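Local structure of cupin type-2 domain-containing protein (Ralstonia eutropha, 2OPK) at residues Ser63-Pro74 and Cys89-Asp97; Gly30-Asn39 and Pro101-Asp110. The protein is a small cupin of unproven function, putatively a mannose-6-phosphate isomerase, that probably works through the pocket of its beta-barrel. All coordinates share one frame; numbering follows the deposited sequence. Where two conformers were deposited one is given.

Interaction 1: Ser63-Pro74 and Cys89-Asp97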
loop_
_atom_site.group_PDB
_atom_site.type_symbol
_atom_site.label_atom_id
_atom_site.label_comp_id
_atom_site.label_asym_id
_atom_site.label_seq_id
_atom_site.Cartn_x
_atom_site.Cartn_y
_atom_site.Cartn_z
ATOM N N SER B 63 -11.693 2.740 -9.466
ATOM C CA SER B 63 -11.775 4.185 -9.239
ATOM C C SER B 63 -12.809 4.482 -8.168
ATOM O O SER B 63 -13.684 3.655 -7.891
ATOM C CB SER B 63 -12.135 4.971 -10.519
ATOM O OG SER B 63 -13.423 4.641 -11.010
ATOM N N ALA B 64 -12.723 5.678 -7.602
ATOM C CA ALA B 64 -13.604 6.071 -6.517
ATOM C C ALA B 64 -13.641 7.578 -6.295
ATOM O O ALA B 64 -12.909 8.352 -6.912
ATOM C CB ALA B 64 -13.130 5.357 -5.182
ATOM N N GLY B 65 -14.524 7.963 -5.395
ATOM C CA GLY B 65 -14.577 9.287 -4.835
ATOM C C GLY B 65 -14.742 9.118 -3.337
ATOM O O GLY B 65 -15.456 8.227 -2.902
ATOM N N ILE B 66 -14.022 9.936 -2.574
ATOM C CA ILE B 66 -14.099 9.985 -1.136
ATOM C C ILE B 66 -14.275 11.421 -0.695
ATOM O O ILE B 66 -13.576 12.296 -1.179
ATOM C CB ILE B 66 -12.822 9.458 -0.467
ATOM C CG1 ILE B 66 -12.737 7.945 -0.635
ATOM C CG2 ILE B 66 -12.796 9.812 1.043
ATOM C CD1 ILE B 66 -11.716 7.259 0.247
ATOM N N GLU B 67 -15.164 11.635 0.258
ATOM C CA GLU B 67 -15.368 12.929 0.882
ATOM C C GLU B 67 -14.913 12.958 2.348
ATOM O O GLU B 67 -15.357 12.134 3.164
ATOM C CB GLU B 67 -16.851 13.286 0.862
ATOM C CG GLU B 67 -17.106 14.729 1.260
ATOM C CD GLU B 67 -18.575 15.116 1.168
ATOM O OE1 GLU B 67 -19.360 14.436 0.464
ATOM O OE2 GLU B 67 -18.934 16.111 1.829
ATOM N N CYS B 68 -14.053 13.912 2.681
ATOM C CA CYS B 68 -13.669 14.155 4.060
ATOM C C CYS B 68 -14.511 15.302 4.551
ATOM O O CYS B 68 -14.725 16.259 3.821
ATOM C CB CYS B 68 -12.214 14.532 4.161
ATOM S SG CYS B 68 -11.145 13.207 3.769
ATOM N N GLU B 69 -15.009 15.203 5.774
ATOM C CA GLU B 69 -15.873 16.244 6.339
ATOM C C GLU B 69 -15.135 17.576 6.381
ATOM O O GLU B 69 -13.931 17.631 6.672
ATOM C CB GLU B 69 -16.319 15.861 7.743
ATOM C CG GLU B 69 -17.557 16.605 8.201
ATOM C CD GLU B 69 -18.172 15.961 9.427
ATOM O OE1 GLU B 69 -17.421 15.802 10.424
ATOM O OE2 GLU B 69 -19.381 15.610 9.370
ATOM N N GLY B 70 -15.848 18.649 6.065
ATOM C CA GLY B 70 -15.213 19.975 5.943
ATOM C C GLY B 70 -14.690 20.303 4.538
ATOM O O GLY B 70 -14.361 21.460 4.251
ATOM N N ASP B 71 -14.589 19.296 3.667
ATOM C CA ASP B 71 -14.218 19.531 2.275
ATOM C C ASP B 71 -15.437 20.025 1.528
ATOM O O ASP B 71 -16.572 19.700 1.877
ATOM C CB ASP B 71 -13.680 18.261 1.602
ATOM C CG ASP B 71 -12.252 17.933 2.025
ATOM O OD1 ASP B 71 -11.755 18.522 3.013
ATOM O OD2 ASP B 71 -11.613 17.082 1.369
ATOM N N THR B 72 -15.192 20.800 0.484
ATOM C CA THR B 72 -16.291 21.315 -0.326
ATOM C C THR B 72 -16.984 20.240 -1.180
ATOM O O THR B 72 -18.175 20.355 -1.474
ATOM C CB THR B 72 -15.863 22.531 -1.211
ATOM O OG1 THR B 72 -16.899 22.798 -2.164
ATOM C CG2 THR B 72 -14.529 22.294 -1.963
ATOM N N ALA B 73 -16.251 19.195 -1.561
ATOM C CA ALA B 73 -16.790 18.148 -2.425
ATOM C C ALA B 73 -15.997 16.875 -2.257
ATOM O O ALA B 73 -14.900 16.905 -1.656
ATOM C CB ALA B 73 -16.698 18.599 -3.865
ATOM N N PRO B 74 -16.537 15.744 -2.756
ATOM C CA PRO B 74 -15.701 14.555 -2.825
ATOM C C PRO B 74 -14.484 14.745 -3.751
ATOM O O PRO B 74 -14.512 15.591 -4.669
ATOM C CB PRO B 74 -16.644 13.471 -3.386
ATOM C CG PRO B 74 -18.041 13.986 -3.151
ATOM C CD PRO B 74 -17.911 15.482 -3.220
ATOM N N CYS B 89 -11.141 12.285 12.114
ATOM C CA CYS B 89 -11.555 13.020 10.909
ATOM C C CYS B 89 -12.516 12.107 10.220
ATOM O O CYS B 89 -12.192 10.960 9.992
ATOM C CB CYS B 89 -10.408 13.303 9.944
ATOM S SG CYS B 89 -10.991 13.858 8.294
ATOM N N ARG B 90 -13.702 12.609 9.904
ATOM C CA ARG B 90 -14.758 11.788 9.352
ATOM C C ARG B 90 -14.713 11.789 7.842
ATOM O O ARG B 90 -14.348 12.796 7.230
ATOM C CB ARG B 90 -16.134 12.237 9.868
ATOM C CG ARG B 90 -16.241 12.263 11.414
ATOM C CD ARG B 90 -17.668 11.994 11.907
ATOM N NE ARG B 90 -18.695 12.913 11.384
ATOM C CZ ARG B 90 -20.020 12.699 11.448
ATOM N NH1 ARG B 90 -20.515 11.588 11.987
ATOM N NH2 ARG B 90 -20.877 13.585 10.937
ATOM N N HIS B 91 -15.050 10.640 7.253
ATOM C CA HIS B 91 -15.024 10.518 5.814
ATOM C C HIS B 91 -16.046 9.472 5.332
ATOM O O HIS B 91 -16.604 8.690 6.104
ATOM C CB HIS B 91 -13.577 10.261 5.317
ATOM C CG HIS B 91 -13.122 8.832 5.434
ATOM N ND1 HIS B 91 -12.781 8.243 6.635
ATOM C CD2 HIS B 91 -12.925 7.887 4.489
ATOM C CE1 HIS B 91 -12.424 6.992 6.424
ATOM N NE2 HIS B 91 -12.509 6.747 5.129
ATOM N N ARG B 92 -16.344 9.532 4.053
ATOM C CA ARG B 92 -17.273 8.613 3.448
ATOM C C ARG B 92 -16.852 8.344 2.019
ATOM O O ARG B 92 -16.118 9.133 1.443
ATOM C CB ARG B 92 -18.704 9.175 3.484
ATOM C CG ARG B 92 -18.887 10.554 2.823
ATOM C CD ARG B 92 -20.347 11.023 2.920
ATOM N NE ARG B 92 -21.180 10.458 1.852
ATOM C CZ ARG B 92 -21.960 9.380 1.946
ATOM N NH1 ARG B 92 -22.141 8.726 3.090
ATOM N NH2 ARG B 92 -22.619 8.989 0.859
ATOM N N VAL B 93 -17.321 7.213 1.480
ATOM C CA VAL B 93 -17.105 6.851 0.103
ATOM C C VAL B 93 -18.298 7.386 -0.684
ATOM O O VAL B 93 -19.430 6.946 -0.487
ATOM C CB VAL B 93 -16.942 5.319 -0.054
ATOM C CG1 VAL B 93 -16.785 4.956 -1.510
ATOM C CG2 VAL B 93 -15.734 4.865 0.741
ATOM N N ALA B 94 -18.037 8.379 -1.542
ATOM C CA ALA B 94 -19.078 8.985 -2.352
ATOM C C ALA B 94 -19.496 8.043 -3.513
ATOM O O ALA B 94 -20.670 7.968 -3.863
ATOM C CB ALA B 94 -18.605 10.317 -2.865
ATOM N N TRP B 95 -18.537 7.314 -4.094
ATOM C CA TRP B 95 -18.844 6.330 -5.144
ATOM C C TRP B 95 -17.644 5.425 -5.372
ATOM O O TRP B 95 -16.533 5.770 -4.988
ATOM C CB TRP B 95 -19.216 6.995 -6.495
ATOM C CG TRP B 95 -18.032 7.614 -7.233
ATOM C CD1 TRP B 95 -17.212 6.991 -8.129
ATOM C CD2 TRP B 95 -17.535 8.962 -7.108
ATOM N NE1 TRP B 95 -16.220 7.850 -8.561
ATOM C CE2 TRP B 95 -16.394 9.067 -7.955
ATOM C CE3 TRP B 95 -17.940 10.090 -6.373
ATOM C CZ2 TRP B 95 -15.671 10.240 -8.080
ATOM C CZ3 TRP B 95 -17.216 11.255 -6.501
ATOM C CH2 TRP B 95 -16.098 11.327 -7.347
ATOM N N THR B 96 -17.887 4.287 -6.024
ATOM C CA THR B 96 -16.837 3.413 -6.544
ATOM C C THR B 96 -17.178 3.088 -7.991
ATOM O O THR B 96 -18.314 3.211 -8.393
ATOM C CB THR B 96 -16.597 2.107 -5.707
ATOM O OG1 THR B 96 -17.789 1.300 -5.616
ATOM C CG2 THR B 96 -16.131 2.456 -4.316
ATOM N N ASP B 97 -16.166 2.662 -8.750
ATOM C CA ASP B 97 -16.294 2.333 -10.159
ATOM C C ASP B 97 -17.490 1.418 -10.421
ATOM O O ASP B 97 -17.657 0.361 -9.758
ATOM C CB ASP B 97 -14.997 1.673 -10.656
ATOM C CG ASP B 97 -14.823 1.753 -12.149
ATOM O OD1 ASP B 97 -15.611 1.121 -12.891
ATOM O OD2 ASP B 97 -13.862 2.428 -12.576
HETATM O O HOH W 1 -14.812 6.820 -10.957
HETATM O O HOH W 2 -20.218 11.880 -0.332
HETATM O O HOH W 3 -14.552 15.431 10.707
#
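The indole of Trp-95 lies flat over the backbone of Gly-65, in the hollow left where that residue has no side chain. Gly-65 CA sits 3.4 Å from the centroid of the six-membered ring and 5° off its normal, a CH-pi contact, while Ala-64 C lies over the same face nearer the rim. A chi1 of 73° tucks the indole back across the neighbouring strand. Pro-74 finishes this patch: its CB approaches Trp-95 CZ3 obliquely, and its CG packs on Ala-94 CB at 3.7 Å. Ala-94 and Trp-95 share Gly-65 as partner, a classic beta bulge, and Gly-65 O receives Ala-94 N at 2.9 Å and, weakly, Trp-95 N. Beyond it the antiparallel pairing of strands 64-68 and 91-96 resumes, with reciprocal bonds between Glu-67 and Arg-92. A water bridges Glu-67 OE1 and Arg-92 NE, and the guanidinium also bonds the carbonyls of Phe-47, Pro-44 and Ser-43. On the other face, Ile-66 CG2 meets the edge of the His-91 ring at CD2, 3.9 Å away, and Cys-68 SG rests on His-91 CB. Polar groups close both ends. Ser-63 OG donates to Asp-97 OD2 (2.7 Å) on its anti side, and a water links the same hydroxyl to Trp-95 NE1. At the far end Arg-90 NH2 meets Glu-69 OE2 at 3.0 Å on its syn side, with carboxylate and guanidinium planes 43° apart. Apolar packing thus covers the bulge, while charges and waters finish the ends; the inner face is mostly apolar, with His-91 and Thr-96 set into it.

Interaction 2: Gly30-Asn39 and Pro101-Asp110; sequences GLKIERIISN and PTVWLAVHCD
Gly-30-Asn-39 and Pro-101-Asp-110 pair as antiparallel strands in unbroken register, with two backbone bonds at each of Lys-32/His-108, Glu-34/Ala-106, Ile-36/Trp-104 and Ser-38/Thr-102. These four pairs put their side chains on one face, which is partly polar. There His-108 NE2 donates to Glu-34 OE2 at 2.7 Å; the donor comes from above the carboxylate plane, which stands 82° from the imidazole, and the N-H...O angle of 141° makes the bond bent. Glu-34 reaches it with an extended chain after a chi1 of 69°, its CG resting 3.9 Å from Ala-106 CB. Lys-32 CE lies alongside the imidazole, near CD2. Further along, Ile-36 CB packs on Trp-104 CD1 at 3.6 Å and its CD1 reaches Ala-106 CB. The indole NE1 donates to Ser-38 OG at 3.0 Å, which helps fix the rotation of the ring; Ser-38 OG also bonds Glu-20. Thr-102 CG2 covers one indole face near its rim. The opposite face is mainly aliphatic: Ile-33 CG2 meets Leu-105 CD1 (3.9 Å), and Leu-31 CD1 touches Val-107 CG1. Arg-35, among them, sends its guanidinium to Gln-23 and the carbonyls of Leu-9 and Ala-11. An unidentified molecule beside Trp-104, probably from the crystallisation liquor, is consistent with the polar face lining the cupin pocket. Within the five-stranded antiparallel sheet, strand 31-38 is flanked by strand 21-28 and strand 102-109 by strand 54-61, while Leu-31, Ile-33, Leu-105 and Cys-109 pack on the second subunit, Leu-105 against its counterpart there.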
loop_
_atom_site.group_PDB
_atom_site.type_symbol
_atom_site.label_atom_id
_atom_site.label_comp_id
_atom_site.label_asym_id
_atom_site.label_seq_id
_atom_site.Cartn_x
_atom_site.Cartn_y
_atom_site.Cartn_z
ATOM N N GLY B 30 -1.666 -2.723 17.289
ATOM C CA GLY B 30 -1.827 -1.347 16.780
ATOM C C GLY B 30 -1.723 -1.198 15.257
ATOM O O GLY B 30 -1.498 -0.079 14.750
ATOM N N LEU B 31 -1.861 -2.299 14.514
ATOM C CA LEU B 31 -1.653 -2.229 13.080
ATOM C C LEU B 31 -2.460 -3.230 12.282
ATOM O O LEU B 31 -2.448 -4.426 12.584
ATOM C CB LEU B 31 -0.170 -2.434 12.724
ATOM C CG LEU B 31 0.041 -2.289 11.204
ATOM C CD1 LEU B 31 0.208 -0.836 10.822
ATOM C CD2 LEU B 31 1.142 -3.081 10.794
ATOM N N LYS B 32 -3.106 -2.749 11.214
ATOM C CA LYS B 32 -3.742 -3.626 10.284
ATOM C C LYS B 32 -3.536 -3.137 8.842
ATOM O O LYS B 32 -3.751 -1.969 8.541
ATOM C CB LYS B 32 -5.234 -3.771 10.629
ATOM C CG LYS B 32 -6.035 -4.548 9.601
ATOM C CD LYS B 32 -7.398 -4.960 10.118
ATOM C CE LYS B 32 -8.364 -3.793 10.119
ATOM N NZ LYS B 32 -9.725 -4.235 10.629
ATOM N N ILE B 33 -3.119 -4.052 7.980
ATOM C CA ILE B 33 -3.037 -3.828 6.547
ATOM C C ILE B 33 -4.072 -4.743 5.939
ATOM O O ILE B 33 -4.111 -5.941 6.254
ATOM C CB ILE B 33 -1.653 -4.188 5.976
ATOM C CG1 ILE B 33 -0.550 -3.396 6.692
ATOM C CG2 ILE B 33 -1.570 -3.872 4.478
ATOM C CD1 ILE B 33 0.896 -3.808 6.215
ATOM N N GLU B 34 -4.900 -4.189 5.063
ATOM C CA GLU B 34 -5.969 -4.955 4.457
ATOM C C GLU B 34 -6.253 -4.522 3.032
ATOM O O GLU B 34 -6.015 -3.384 2.635
ATOM C CB GLU B 34 -7.263 -4.825 5.277
ATOM C CG GLU B 34 -7.882 -3.437 5.232
ATOM C CD GLU B 34 -9.099 -3.276 6.117
ATOM O OE1 GLU B 34 -9.668 -4.308 6.573
ATOM O OE2 GLU B 34 -9.473 -2.084 6.337
ATOM N N ARG B 35 -6.818 -5.467 2.296
ATOM C CA ARG B 35 -7.356 -5.254 0.953
ATOM C C ARG B 35 -8.890 -5.051 1.083
ATOM O O ARG B 35 -9.535 -5.726 1.893
ATOM C CB ARG B 35 -7.080 -6.517 0.177
ATOM C CG ARG B 35 -7.534 -6.526 -1.153
ATOM C CD ARG B 35 -7.073 -7.775 -1.845
ATOM N NE ARG B 35 -7.870 -8.986 -1.650
ATOM C CZ ARG B 35 -7.969 -9.927 -2.602
ATOM N NH1 ARG B 35 -7.359 -9.752 -3.761
ATOM N NH2 ARG B 35 -8.655 -11.035 -2.448
ATOM N N ILE B 36 -9.436 -4.104 0.326
ATOM C CA ILE B 36 -10.877 -3.851 0.259
ATOM C C ILE B 36 -11.267 -4.039 -1.193
ATOM O O ILE B 36 -10.555 -3.567 -2.106
ATOM C CB ILE B 36 -11.282 -2.426 0.655
ATOM C CG1 ILE B 36 -10.634 -2.031 1.980
ATOM C CG2 ILE B 36 -12.860 -2.291 0.693
ATOM C CD1 ILE B 36 -10.796 -0.516 2.420
ATOM N N ILE B 37 -12.361 -4.769 -1.419
ATOM C CA ILE B 37 -12.870 -5.013 -2.759
ATOM C C ILE B 37 -14.267 -4.410 -2.864
ATOM O O ILE B 37 -15.221 -4.866 -2.180
ATOM C CB ILE B 37 -12.943 -6.525 -3.091
ATOM C CG1 ILE B 37 -11.611 -7.233 -2.776
ATOM C CG2 ILE B 37 -13.348 -6.746 -4.545
ATOM C CD1 ILE B 37 -10.440 -6.772 -3.604
ATOM N N SER B 38 -14.382 -3.378 -3.700
ATOM C CA SER B 38 -15.642 -2.732 -3.991
ATOM C C SER B 38 -16.082 -3.163 -5.357
ATOM O O SER B 38 -15.271 -3.495 -6.235
ATOM C CB SER B 38 -15.495 -1.215 -3.982
ATOM O OG SER B 38 -14.979 -0.740 -2.752
ATOM N N ASN B 39 -17.390 -3.158 -5.528
ATOM C CA ASN B 39 -18.020 -3.433 -6.820
ATOM C C ASN B 39 -19.171 -2.453 -6.978
ATOM O O ASN B 39 -20.333 -2.861 -7.072
ATOM C CB ASN B 39 -18.547 -4.866 -6.887
ATOM C CG ASN B 39 -17.467 -5.856 -7.206
ATOM O OD1 ASN B 39 -17.065 -5.980 -8.364
ATOM N ND2 ASN B 39 -16.998 -6.588 -6.178
ATOM N N PRO B 101 -14.354 -4.073 -10.601
ATOM C CA PRO B 101 -13.959 -3.957 -9.192
ATOM C C PRO B 101 -12.982 -2.821 -8.888
ATOM O O PRO B 101 -12.134 -2.469 -9.708
ATOM C CB PRO B 101 -13.315 -5.333 -8.875
ATOM C CG PRO B 101 -13.830 -6.251 -9.859
ATOM C CD PRO B 101 -14.100 -5.430 -11.134
ATOM N N THR B 102 -13.140 -2.243 -7.707
ATOM C CA THR B 102 -12.228 -1.274 -7.176
ATOM C C THR B 102 -11.528 -1.989 -6.010
ATOM O O THR B 102 -12.177 -2.399 -5.037
ATOM C CB THR B 102 -12.938 0.000 -6.719
ATOM O OG1 THR B 102 -13.519 0.657 -7.845
ATOM C CG2 THR B 102 -11.962 0.966 -6.077
ATOM N N VAL B 103 -10.222 -2.190 -6.154
ATOM C CA VAL B 103 -9.411 -2.806 -5.104
ATOM C C VAL B 103 -8.596 -1.734 -4.418
ATOM O O VAL B 103 -7.903 -0.949 -5.087
ATOM C CB VAL B 103 -8.432 -3.898 -5.675
ATOM C CG1 VAL B 103 -7.599 -4.502 -4.553
ATOM C CG2 VAL B 103 -9.219 -4.974 -6.442
ATOM N N TRP B 104 -8.666 -1.713 -3.091
ATOM C CA TRP B 104 -7.968 -0.727 -2.258
ATOM C C TRP B 104 -6.979 -1.419 -1.351
ATOM O O TRP B 104 -7.129 -2.601 -1.050
ATOM C CB TRP B 104 -8.903 -0.034 -1.303
ATOM C CG TRP B 104 -10.220 0.482 -1.817
ATOM C CD1 TRP B 104 -11.265 -0.249 -2.239
ATOM C CD2 TRP B 104 -10.625 1.857 -1.897
ATOM N NE1 TRP B 104 -12.310 0.573 -2.586
ATOM C CE2 TRP B 104 -11.939 1.875 -2.394
ATOM C CE3 TRP B 104 -9.994 3.073 -1.614
ATOM C CZ2 TRP B 104 -12.651 3.065 -2.584
ATOM C CZ3 TRP B 104 -10.691 4.253 -1.786
ATOM C CH2 TRP B 104 -12.001 4.249 -2.282
ATOM N N LEU B 105 -6.003 -0.645 -0.895
ATOM C CA LEU B 105 -5.066 -1.072 0.145
ATOM C C LEU B 105 -5.247 -0.081 1.259
ATOM O O LEU B 105 -5.192 1.135 1.022
ATOM C CB LEU B 105 -3.627 -1.027 -0.361
ATOM C CG LEU B 105 -2.579 -1.534 0.631
ATOM C CD1 LEU B 105 -2.716 -3.043 0.885
ATOM C CD2 LEU B 105 -1.217 -1.222 0.081
ATOM N N ALA B 106 -5.512 -0.579 2.462
ATOM C CA ALA B 106 -5.801 0.266 3.596
ATOM C C ALA B 106 -4.945 -0.112 4.799
ATOM O O ALA B 106 -4.731 -1.305 5.077
ATOM C CB ALA B 106 -7.287 0.204 3.936
ATOM N N VAL B 107 -4.444 0.915 5.492
ATOM C CA VAL B 107 -3.607 0.723 6.682
ATOM C C VAL B 107 -4.239 1.488 7.827
ATOM O O VAL B 107 -4.565 2.652 7.698
ATOM C CB VAL B 107 -2.145 1.166 6.490
ATOM C CG1 VAL B 107 -1.253 0.819 7.724
ATOM C CG2 VAL B 107 -1.545 0.540 5.191
ATOM N N HIS B 108 -4.439 0.780 8.933
ATOM C CA HIS B 108 -4.991 1.316 10.144
ATOM C C HIS B 108 -3.909 1.274 11.193
ATOM O O HIS B 108 -3.285 0.255 11.400
ATOM C CB HIS B 108 -6.203 0.465 10.551
ATOM C CG HIS B 108 -7.306 0.457 9.526
ATOM N ND1 HIS B 108 -8.293 1.425 9.475
ATOM C CD2 HIS B 108 -7.555 -0.389 8.492
ATOM C CE1 HIS B 108 -9.110 1.162 8.468
ATOM N NE2 HIS B 108 -8.691 0.064 7.863
ATOM N N CYS B 109 -3.663 2.398 11.846
ATOM C CA CYS B 109 -2.637 2.464 12.859
ATOM C C CYS B 109 -2.930 3.529 13.914
ATOM O O CYS B 109 -3.854 4.346 13.744
ATOM C CB CYS B 109 -1.303 2.744 12.191
ATOM S SG CYS B 109 -1.198 4.348 11.462
ATOM N N ASP B 110 -2.122 3.548 14.979
ATOM C CA ASP B 110 -2.304 4.485 16.105
ATOM C C ASP B 110 -2.250 5.924 15.656
ATOM O O ASP B 110 -1.552 6.245 14.686
ATOM C CB ASP B 110 -1.239 4.265 17.197
ATOM C CG ASP B 110 -1.378 2.908 17.900
ATOM O OD1 ASP B 110 -2.498 2.361 17.980
ATOM O OD2 ASP B 110 -0.348 2.373 18.365
HETATM O O HOH W 4 0.552 1.749 14.841
#

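How the interactions relate
After strands 5-8 and 21-28 the chain lays down 30-39, which waits until 101-110, close to the C terminus, to be paired; interaction 2 thus closes a loop of 61 residues. Interaction 1 is nested inside that loop: 63-74 is joined by 89-97 after 14 residues that include strands 75-77 and 81-85. Strand 91-96 then leads directly to strand 102-109, carrying the chain from the three-stranded sheet to the five-stranded one. Each contact holds one sheet together, and the two sheets meet where the contacts touch: Thr-102 OG1 lies 3.0 Å from Ser-63 O, a probable hydrogen bond, and Ala-64 CB packs on Trp-104 CH2. Both contacts also touch the second subunit.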